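Local structure of shikimate dehydrogenase (Listeria monocytogenes, 3TNL) at residues Y141-A144 and L145-G149; C170-A173 and A174-V178; H217-L220 and R221-A225. The protein catalyses the reversible, nicotinamide-cofactor-linked reduction of 3-dehydroshikimate to shikimate, the fourth step of the chorismate pathway toward aromatic amino acids. One frame throughout, in Å; residues are numbered along the deposited sequence.

Interaction 1: Y141-A144 and L145-G149; sequences YMRA and LKEAG
Arg143 and Glu147, one helical turn apart near the C-terminal end of helix 137-147, are joined by a salt bridge. Followed outward, the Arg143 chain starts at a CB that leads off the helix without reaching Glu147; CG, anti to the backbone N (chi1 -180°), comes to 4.2 Å from Glu147 CG. A bend at chi2 (61°) then swings the chain along the helix, and CD lies 3.8 Å from Glu147 OE2. NE is the working atom: its N-H points almost straight at Glu147 OE2, 2.8 Å away and within the guanidinium plane. CZ follows at 3.5 Å from Glu147 OE2, and NH2 adds a weak second bond to the same oxygen, so OE2 takes both donors from one edge of the guanidinium. On the carboxylate side NE arrives at the anti position of OE2, somewhat out of plane, and the two flat groups are turned 45° against each other. Trp291 of helix 286-301 forms a cation-pi contact with Arg143 and also touches Glu147.

On the buried side, Leu145 CD1 reaches the Tyr141 ring obliquely, 3.5 Å from CE2. Ile229 touches both side chains, and Tyr141 OH is hydrogen-bonded to Thr231 and Ser260. Ala148 N still makes a regular helical bond to Ala144 O; Gly149, with positive phi, then turns its N to Lys146 O (3.0 Å) in a Schellman motif. The last turn is therefore two-faced: an apolar pair, anchored by the tyrosine hydroxyl, faces the nucleotide-binding domain, while an ion pair spans the exposed surface, where solvent probably tempers its strength.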
ATOM      1  N   TYR B 141     -19.184  -2.129 -19.324  1.00 16.50           N
ATOM      2  CA  TYR B 141     -19.570  -2.542 -20.676  1.00 17.49           C
ATOM      3  C   TYR B 141     -20.809  -1.775 -21.157  1.00 16.89           C
ATOM      4  O   TYR B 141     -20.822  -1.206 -22.245  1.00 17.33           O
ATOM      5  CB  TYR B 141     -19.811  -4.068 -20.720  1.00 17.41           C
ATOM      6  CG  TYR B 141     -20.251  -4.534 -22.091  1.00 18.18           C
ATOM      7  CD1 TYR B 141     -19.307  -4.829 -23.083  1.00 18.64           C
ATOM      8  CD2 TYR B 141     -21.583  -4.668 -22.395  1.00 17.22           C
ATOM      9  CE1 TYR B 141     -19.694  -5.196 -24.349  1.00 17.78           C
ATOM     10  CE2 TYR B 141     -21.999  -5.050 -23.657  1.00 19.29           C
ATOM     11  CZ  TYR B 141     -21.055  -5.313 -24.631  1.00 18.32           C
ATOM     12  OH  TYR B 141     -21.454  -5.697 -25.880  1.00 19.26           O
ATOM     13  N   MET B 142     -21.826  -1.698 -20.327  1.00 17.25           N
ATOM     14  CA  MET B 142     -23.053  -1.047 -20.682  1.00 16.21           C
ATOM     15  C   MET B 142     -22.861   0.457 -20.871  1.00 17.77           C
ATOM     16  O   MET B 142     -23.435   1.054 -21.773  1.00 18.18           O
ATOM     17  CB  MET B 142     -24.135  -1.361 -19.647  1.00 18.38           C
ATOM     18  CG  MET B 142     -24.471  -2.831 -19.522  1.00 18.56           C
ATOM     19  SD  MET B 142     -25.254  -3.572 -20.975  1.00 21.03           S
ATOM     20  CE  MET B 142     -26.824  -2.690 -21.011  1.00 21.04           C
ATOM     21  N   ARG B 143     -22.064   1.064 -19.998  1.00 17.02           N
ATOM     22  CA  ARG B 143     -21.821   2.490 -20.080  1.00 18.43           C
ATOM     23  C   ARG B 143     -21.088   2.819 -21.350  1.00 18.31           C
ATOM     24  O   ARG B 143     -21.406   3.814 -22.028  1.00 17.57           O
ATOM     25  CB  ARG B 143     -21.032   2.946 -18.836  1.00 18.98           C
ATOM     26  CG  ARG B 143     -20.720   4.436 -18.805  1.00 20.58           C
ATOM     27  CD  ARG B 143     -21.957   5.288 -18.800  1.00 22.24           C
ATOM     28  NE  ARG B 143     -21.606   6.705 -18.681  1.00 23.07           N
ATOM     29  CZ  ARG B 143     -21.359   7.343 -17.532  1.00 26.21           C
ATOM     30  NH1 ARG B 143     -21.391   6.706 -16.369  1.00 27.92           N
ATOM     31  NH2 ARG B 143     -21.062   8.635 -17.549  1.00 27.87           N
ATOM     32  N   ALA B 144     -20.107   1.986 -21.708  1.00 17.08           N
ATOM     33  CA  ALA B 144     -19.353   2.233 -22.928  1.00 16.86           C
ATOM     34  C   ALA B 144     -20.287   2.222 -24.156  1.00 17.21           C
ATOM     35  O   ALA B 144     -20.145   3.032 -25.059  1.00 17.61           O
ATOM     36  CB  ALA B 144     -18.225   1.186 -23.068  1.00 17.85           C
ATOM     37  N   LEU B 145     -21.253   1.320 -24.186  1.00 17.61           N
ATOM     38  CA  LEU B 145     -22.200   1.286 -25.306  1.00 18.96           C
ATOM     39  C   LEU B 145     -22.998   2.567 -25.341  1.00 19.36           C
ATOM     40  O   LEU B 145     -23.117   3.189 -26.382  1.00 19.95           O
ATOM     41  CB  LEU B 145     -23.144   0.092 -25.202  1.00 18.39           C
ATOM     42  CG  LEU B 145     -22.586  -1.316 -25.424  1.00 20.26           C
ATOM     43  CD1 LEU B 145     -23.690  -2.326 -25.138  1.00 18.66           C
ATOM     44  CD2 LEU B 145     -22.043  -1.421 -26.847  1.00 21.31           C
ATOM     45  N   LYS B 146     -23.552   2.965 -24.198  1.00 18.02           N
ATOM     46  CA  LYS B 146     -24.337   4.195 -24.125  1.00 20.47           C
ATOM     47  C   LYS B 146     -23.524   5.416 -24.575  1.00 20.06           C
ATOM     48  O   LYS B 146     -24.020   6.262 -25.329  1.00 21.43           O
ATOM     49  CB  LYS B 146     -24.888   4.384 -22.708  1.00 22.66           C
ATOM     50  CG  LYS B 146     -25.885   5.543 -22.586  1.00 27.57           C
ATOM     51  CD  LYS B 146     -26.491   5.590 -21.179  1.00 32.89           C
ATOM     52  CE  LYS B 146     -27.372   6.836 -20.953  1.00 39.00           C
ATOM     53  NZ  LYS B 146     -28.597   6.854 -21.804  1.00 43.34           N
ATOM     54  N   GLU B 147     -22.275   5.524 -24.132  1.00 19.16           N
ATOM     55  CA  GLU B 147     -21.421   6.651 -24.487  1.00 20.91           C
ATOM     56  C   GLU B 147     -21.114   6.697 -25.975  1.00 22.30           C
ATOM     57  O   GLU B 147     -20.901   7.771 -26.537  1.00 24.15           O
ATOM     58  CB  GLU B 147     -20.126   6.630 -23.668  1.00 21.31           C
ATOM     59  CG  GLU B 147     -20.328   6.846 -22.162  1.00 22.44           C
ATOM     60  CD  GLU B 147     -20.631   8.291 -21.791  1.00 23.88           C
ATOM     61  OE1 GLU B 147     -20.076   9.192 -22.460  1.00 26.85           O
ATOM     62  OE2 GLU B 147     -21.387   8.506 -20.812  1.00 24.46           O
ATOM     63  N   ALA B 148     -21.098   5.538 -26.619  1.00 21.66           N
ATOM     64  CA  ALA B 148     -20.866   5.409 -28.051  1.00 21.66           C
ATOM     65  C   ALA B 148     -22.132   5.617 -28.874  1.00 23.69           C
ATOM     66  O   ALA B 148     -22.102   5.515 -30.109  1.00 25.50           O
ATOM     67  CB  ALA B 148     -20.265   3.995 -28.351  1.00 21.83           C
ATOM     68  N   GLY B 149     -23.248   5.886 -28.205  1.00 22.84           N
ATOM     69  CA  GLY B 149     -24.514   6.142 -28.866  1.00 24.64           C
ATOM     70  C   GLY B 149     -25.317   4.912 -29.205  1.00 25.25           C
ATOM     71  O   GLY B 149     -26.195   4.983 -30.057  1.00 27.31           O
TER

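Interaction 2: C170-A173 and A174-V178; sequences CIQA and ALDGV
Gln172 and Asp176 cross at a slant on one side of the last turn of helix 164-175, with amide and carboxylate planes 46° apart. Gln172 NE2 gives a nearly straight bond to Asp176 OD1 at 2.9 Å; the oxygen lies in the amide plane, whereas the donor comes to the syn side of OD1, 30° above the carboxylate plane. The glutamine chain bends at chi2 (67°), which carries its amide forward along the helix to the aspartate. Ile171 and Leu175 instead run side by side in the same direction, CG2 of the isoleucine 3.8 Å from CD1 of the leucine; Ile171 is modelled in two conformers, and this approach, measured in one of them, is doubtful.

This helix is the crossover of the beta-alpha-beta unit between strands 156-160 and 180-185, in the Rossmann-type domain that binds NAD. It finishes in a Schellman motif at Gly177, whose positive phi turns the chain back: Val178 N bonds to Ala173 O at 3.0 Å, and Gly177 N to Ala174 O at 3.3 Å. The reversal lays Val178 against the helix it has just left, CG2 being 3.8 Å from Ala173 CB. Ile201 of helix 191-204 packs on Ile171 and Ala174.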
ATOM      1  N   CYS B 170     -23.865 -10.321 -19.139  1.00 15.84           N
ATOM      2  CA  CYS B 170     -25.238 -10.855 -19.296  1.00 16.13           C
ATOM      3  C   CYS B 170     -26.146 -10.461 -18.139  1.00 17.07           C
ATOM      4  O   CYS B 170     -27.269  -9.996 -18.368  1.00 17.26           O
ATOM      5  CB  CYS B 170     -25.248 -12.363 -19.431  1.00 15.64           C
ATOM      6  SG  CYS B 170     -24.614 -13.017 -20.986  1.00 18.05           S
ATOM      7  N   ILE B 171     -25.657 -10.656 -16.909  0.50 17.50           N
ATOM      8  CA  ILE B 171     -26.423 -10.331 -15.707  0.50 18.37           C
ATOM      9  C   ILE B 171     -26.728  -8.858 -15.680  0.50 17.94           C
ATOM     10  O   ILE B 171     -27.878  -8.453 -15.535  0.50 17.87           O
ATOM     11  CB  ILE B 171     -25.642 -10.718 -14.426  0.50 19.43           C
ATOM     12  CG1 ILE B 171     -25.545 -12.232 -14.320  0.50 21.59           C
ATOM     13  CG2 ILE B 171     -26.330 -10.174 -13.164  0.50 17.59           C
ATOM     14  CD1 ILE B 171     -26.877 -12.910 -14.173  0.50 25.17           C
ATOM     15  N   GLN B 172     -25.701  -8.048 -15.861  1.00 17.49           N
ATOM     16  CA  GLN B 172     -25.899  -6.570 -15.808  1.00 17.37           C
ATOM     17  C   GLN B 172     -26.865  -6.081 -16.906  1.00 18.84           C
ATOM     18  O   GLN B 172     -27.736  -5.236 -16.675  1.00 18.79           O
ATOM     19  CB  GLN B 172     -24.599  -5.759 -15.888  1.00 19.02           C
ATOM     20  CG  GLN B 172     -24.823  -4.356 -15.396  1.00 18.89           C
ATOM     21  CD  GLN B 172     -25.139  -4.326 -13.898  1.00 19.69           C
ATOM     22  OE1 GLN B 172     -24.340  -4.790 -13.085  1.00 20.57           O
ATOM     23  NE2 GLN B 172     -26.310  -3.791 -13.536  1.00 21.92           N
ATOM     24  N   ALA B 173     -26.721  -6.641 -18.102  1.00 17.96           N
ATOM     25  CA  ALA B 173     -27.588  -6.264 -19.213  1.00 16.63           C
ATOM     26  C   ALA B 173     -29.038  -6.578 -18.836  1.00 17.01           C
ATOM     27  O   ALA B 173     -29.918  -5.746 -19.033  1.00 18.22           O
ATOM     28  CB  ALA B 173     -27.188  -7.011 -20.489  1.00 16.56           C
ATOM     29  N   ALA B 174     -29.280  -7.758 -18.254  1.00 17.24           N
ATOM     30  CA  ALA B 174     -30.635  -8.159 -17.827  1.00 17.61           C
ATOM     31  C   ALA B 174     -31.176  -7.232 -16.731  1.00 19.47           C
ATOM     32  O   ALA B 174     -32.342  -6.806 -16.792  1.00 19.55           O
ATOM     33  CB  ALA B 174     -30.643  -9.568 -17.339  1.00 17.56           C
ATOM     34  N   LEU B 175     -30.340  -6.941 -15.734  1.00 19.04           N
ATOM     35  CA  LEU B 175     -30.733  -6.010 -14.655  1.00 18.43           C
ATOM     36  C   LEU B 175     -31.010  -4.611 -15.204  1.00 19.34           C
ATOM     37  O   LEU B 175     -31.871  -3.907 -14.666  1.00 21.15           O
ATOM     38  CB  LEU B 175     -29.637  -5.938 -13.573  1.00 18.81           C
ATOM     39  CG  LEU B 175     -29.445  -7.200 -12.736  1.00 17.82           C
ATOM     40  CD1 LEU B 175     -28.222  -7.107 -11.877  1.00 19.24           C
ATOM     41  CD2 LEU B 175     -30.708  -7.526 -11.880  1.00 21.84           C
ATOM     42  N   ASP B 176     -30.321  -4.184 -16.262  1.00 19.95           N
ATOM     43  CA  ASP B 176     -30.482  -2.861 -16.847  1.00 20.34           C
ATOM     44  C   ASP B 176     -31.635  -2.745 -17.851  1.00 19.86           C
ATOM     45  O   ASP B 176     -31.865  -1.677 -18.410  1.00 22.44           O
ATOM     46  CB  ASP B 176     -29.196  -2.439 -17.563  1.00 21.44           C
ATOM     47  CG  ASP B 176     -28.036  -2.175 -16.609  1.00 23.84           C
ATOM     48  OD1 ASP B 176     -28.152  -2.456 -15.390  1.00 23.15           O
ATOM     49  OD2 ASP B 176     -26.991  -1.729 -17.132  1.00 28.49           O
ATOM     50  N   GLY B 177     -32.302  -3.833 -18.165  1.00 18.75           N
ATOM     51  CA  GLY B 177     -33.452  -3.743 -19.057  1.00 19.04           C
ATOM     52  C   GLY B 177     -33.342  -4.272 -20.470  1.00 18.83           C
ATOM     53  O   GLY B 177     -34.220  -4.008 -21.274  1.00 19.12           O
ATOM     54  N   VAL B 178     -32.257  -4.972 -20.795  1.00 18.68           N
ATOM     55  CA  VAL B 178     -32.196  -5.653 -22.083  1.00 18.26           C
ATOM     56  C   VAL B 178     -33.342  -6.686 -22.049  1.00 18.78           C
ATOM     57  O   VAL B 178     -33.529  -7.405 -21.065  1.00 20.73           O
ATOM     58  CB  VAL B 178     -30.823  -6.255 -22.293  1.00 18.34           C
ATOM     59  CG1 VAL B 178     -30.826  -7.242 -23.444  1.00 18.14           C
ATOM     60  CG2 VAL B 178     -29.817  -5.115 -22.495  1.00 17.96           C
TER

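Interaction 3: H217-L220 and R221-A225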
ATOM      1  N   HIS B 217     -24.974 -23.255 -35.825  1.00 16.96           N
ATOM      2  CA  HIS B 217     -24.907 -22.137 -36.698  1.00 16.29           C
ATOM      3  C   HIS B 217     -26.266 -21.625 -37.162  1.00 15.99           C
ATOM      4  O   HIS B 217     -26.448 -20.426 -37.307  1.00 17.59           O
ATOM      5  CB  HIS B 217     -24.041 -22.414 -37.924  1.00 16.04           C
ATOM      6  CG  HIS B 217     -22.611 -22.690 -37.621  1.00 16.89           C
ATOM      7  ND1 HIS B 217     -21.728 -23.110 -38.596  1.00 20.95           N
ATOM      8  CD2 HIS B 217     -21.915 -22.675 -36.457  1.00 20.27           C
ATOM      9  CE1 HIS B 217     -20.536 -23.285 -38.050  1.00 21.08           C
ATOM     10  NE2 HIS B 217     -20.623 -23.055 -36.756  1.00 21.05           N
ATOM     11  N   GLU B 218     -27.205 -22.530 -37.407  1.00 16.78           N
ATOM     12  CA  GLU B 218     -28.524 -22.072 -37.841  1.00 19.02           C
ATOM     13  C   GLU B 218     -29.238 -21.318 -36.725  1.00 17.40           C
ATOM     14  O   GLU B 218     -29.848 -20.300 -37.009  1.00 17.18           O
ATOM     15  CB  GLU B 218     -29.335 -23.177 -38.496  1.00 21.22           C
ATOM     16  CG  GLU B 218     -28.779 -23.518 -39.916  1.00 27.95           C
ATOM     17  CD  GLU B 218     -28.717 -22.323 -40.899  1.00 32.45           C
ATOM     18  OE1 GLU B 218     -29.543 -21.364 -40.848  1.00 32.14           O
ATOM     19  OE2 GLU B 218     -27.820 -22.354 -41.774  1.00 36.39           O
ATOM     20  N   GLN B 219     -29.097 -21.745 -35.477  1.00 16.13           N
ATOM     21  CA  GLN B 219     -29.685 -20.970 -34.385  1.00 15.70           C
ATOM     22  C   GLN B 219     -28.996 -19.607 -34.258  1.00 14.86           C
ATOM     23  O   GLN B 219     -29.638 -18.574 -34.052  1.00 15.83           O
ATOM     24  CB  GLN B 219     -29.622 -21.692 -33.063  1.00 16.88           C
ATOM     25  CG  GLN B 219     -30.452 -21.024 -32.016  1.00 15.86           C
ATOM     26  CD  GLN B 219     -31.947 -21.295 -32.205  1.00 18.12           C
ATOM     27  OE1 GLN B 219     -32.352 -22.442 -32.384  1.00 19.17           O
ATOM     28  NE2 GLN B 219     -32.758 -20.256 -32.171  1.00 17.40           N
ATOM     29  N   LEU B 220     -27.672 -19.601 -34.392  1.00 14.23           N
ATOM     30  CA  LEU B 220     -26.927 -18.337 -34.347  1.00 14.69           C
ATOM     31  C   LEU B 220     -27.404 -17.315 -35.409  1.00 15.49           C
ATOM     32  O   LEU B 220     -27.525 -16.134 -35.131  1.00 16.05           O
ATOM     33  CB  LEU B 220     -25.418 -18.630 -34.483  1.00 15.59           C
ATOM     34  CG  LEU B 220     -24.477 -17.423 -34.345  1.00 14.00           C
ATOM     35  CD1 LEU B 220     -24.575 -16.798 -32.963  1.00 16.57           C
ATOM     36  CD2 LEU B 220     -23.064 -17.832 -34.640  1.00 16.93           C
ATOM     37  N   ARG B 221     -27.687 -17.788 -36.617  0.50 14.99           N
ATOM     38  CA  ARG B 221     -28.181 -16.910 -37.678  0.50 13.00           C
ATOM     39  C   ARG B 221     -29.475 -16.224 -37.217  0.50 13.92           C
ATOM     40  O   ARG B 221     -29.627 -15.021 -37.354  0.50 15.23           O
ATOM     41  CB  ARG B 221     -28.443 -17.720 -38.946  0.50 13.09           C
ATOM     42  CG  ARG B 221     -28.816 -16.883 -40.152  0.50 11.68           C
ATOM     43  CD  ARG B 221     -29.042 -17.729 -41.395  0.50 13.81           C
ATOM     44  NE  ARG B 221     -27.768 -18.279 -41.836  0.50 14.04           N
ATOM     45  CZ  ARG B 221     -26.855 -17.552 -42.480  0.50 12.41           C
ATOM     46  NH1 ARG B 221     -25.690 -18.089 -42.838  0.50 21.86           N
ATOM     47  NH2 ARG B 221     -27.096 -16.290 -42.751  0.50 16.60           N
ATOM     48  N   LYS B 222     -30.391 -17.017 -36.654  1.00 14.73           N
ATOM     49  CA  LYS B 222     -31.672 -16.474 -36.188  1.00 14.79           C
ATOM     50  C   LYS B 222     -31.435 -15.445 -35.105  1.00 14.99           C
ATOM     51  O   LYS B 222     -31.954 -14.314 -35.178  1.00 15.79           O
ATOM     52  CB  LYS B 222     -32.609 -17.549 -35.669  1.00 15.09           C
ATOM     53  CG  LYS B 222     -33.932 -16.979 -35.124  1.00 17.37           C
ATOM     54  CD  LYS B 222     -34.785 -18.080 -34.471  1.00 15.55           C
ATOM     55  CE  LYS B 222     -36.149 -17.566 -34.040  1.00 16.65           C
ATOM     56  NZ  LYS B 222     -36.210 -16.672 -32.822  1.00 17.37           N
ATOM     57  N   GLU B 223     -30.658 -15.837 -34.094  1.00 14.68           N
ATOM     58  CA  GLU B 223     -30.446 -14.933 -32.973  1.00 14.90           C
ATOM     59  C   GLU B 223     -29.832 -13.591 -33.399  1.00 13.74           C
ATOM     60  O   GLU B 223     -30.335 -12.501 -33.013  1.00 14.48           O
ATOM     61  CB  GLU B 223     -29.666 -15.613 -31.836  1.00 14.54           C
ATOM     62  CG  GLU B 223     -30.311 -16.890 -31.303  1.00 13.93           C
ATOM     63  CD  GLU B 223     -31.753 -16.709 -30.975  1.00 14.83           C
ATOM     64  OE1 GLU B 223     -32.070 -15.754 -30.261  1.00 16.75           O
ATOM     65  OE2 GLU B 223     -32.588 -17.525 -31.444  1.00 18.06           O
ATOM     66  N   ILE B 224     -28.763 -13.645 -34.183  1.00 13.26           N
ATOM     67  CA  ILE B 224     -28.138 -12.401 -34.644  1.00 13.24           C
ATOM     68  C   ILE B 224     -29.103 -11.530 -35.467  1.00 15.20           C
ATOM     69  O   ILE B 224     -29.145 -10.311 -35.301  1.00 14.89           O
ATOM     70  CB  ILE B 224     -26.857 -12.662 -35.414  1.00 14.48           C
ATOM     71  CG1 ILE B 224     -25.789 -13.285 -34.530  1.00 15.44           C
ATOM     72  CG2 ILE B 224     -26.307 -11.358 -35.971  1.00 16.55           C
ATOM     73  CD1 ILE B 224     -24.529 -13.740 -35.281  1.00 16.43           C
ATOM     74  N   ALA B 225     -29.866 -12.157 -36.352  1.00 13.88           N
ATOM     75  CA  ALA B 225     -30.807 -11.455 -37.178  1.00 15.68           C
ATOM     76  C   ALA B 225     -31.817 -10.639 -36.380  1.00 15.04           C
ATOM     77  O   ALA B 225     -32.282  -9.596 -36.855  1.00 16.76           O
ATOM     78  CB  ALA B 225     -31.550 -12.464 -38.089  1.00 16.44           C
TER
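Gln219 NE2 donates to Glu223 OE2 at 2.8 Å, one turn along helix 217-226. The acceptor lies close to the amide plane of Gln219, but NE2 meets OE2 on its anti side, 20° out of the carboxylate plane. A bend at chi2 (76°) turns the amide along the helix toward the glutamate. Lys222 runs beside Gln219 in the same direction, CD 3.8 Å from NE2; its NZ makes a long salt bridge to Glu223 OE2 and pairs with Glu226. The other carboxylate oxygen, Glu223 OE1, is held by Lys156 in a salt bridge and by Ser182 in a hydrogen bond. With both oxygens engaged, the rotation of this buried carboxylate is restrained, and the nearby ammonium groups probably favour its charged form.

The helix follows strand 208-213 and precedes strand 229-232 in the Rossmann-type domain, and its inner side rests on the parallel sheet. Phe184 of strand 180-185 touches Gln219, Leu220 and Glu223, and Thr158 of strand 156-160 touches the last two. Leu220 and Ile224 are set at a slant to each other, Ile224 CD1 lying 3.8 Å from both CG and CD1 of Leu220.

Farther round the helix, Arg221 is modelled in two conformers. In one of them Glu218 OE1 sits at the guanidinium edge, 3.7 Å from Arg221 NE, a salt bridge that is both long and doubtful. The stronger partner in that conformer is Asp251, which pairs with NH1.

Along the chain the three contacts come in series, each within a single helix: interaction 1 on helix 137-147, interaction 2 on helix 164-175 and interaction 3 on helix 217-226. Interactions 1 and 2 have centres about 13 Å apart and touch directly: through Met142, the side of helix 137-147 packs against the C-terminal end of helix 164-175, where the Schellman turn lies. Interaction 3 stands apart, its centre about 24 Å from that of interaction 1 and 21 Å from that of interaction 2. All three helices pack around the six-stranded parallel sheet of the nucleotide-binding domain. Tyr141 of interaction 1 comes nearest the bound NAD, its side chain about 7 Å away.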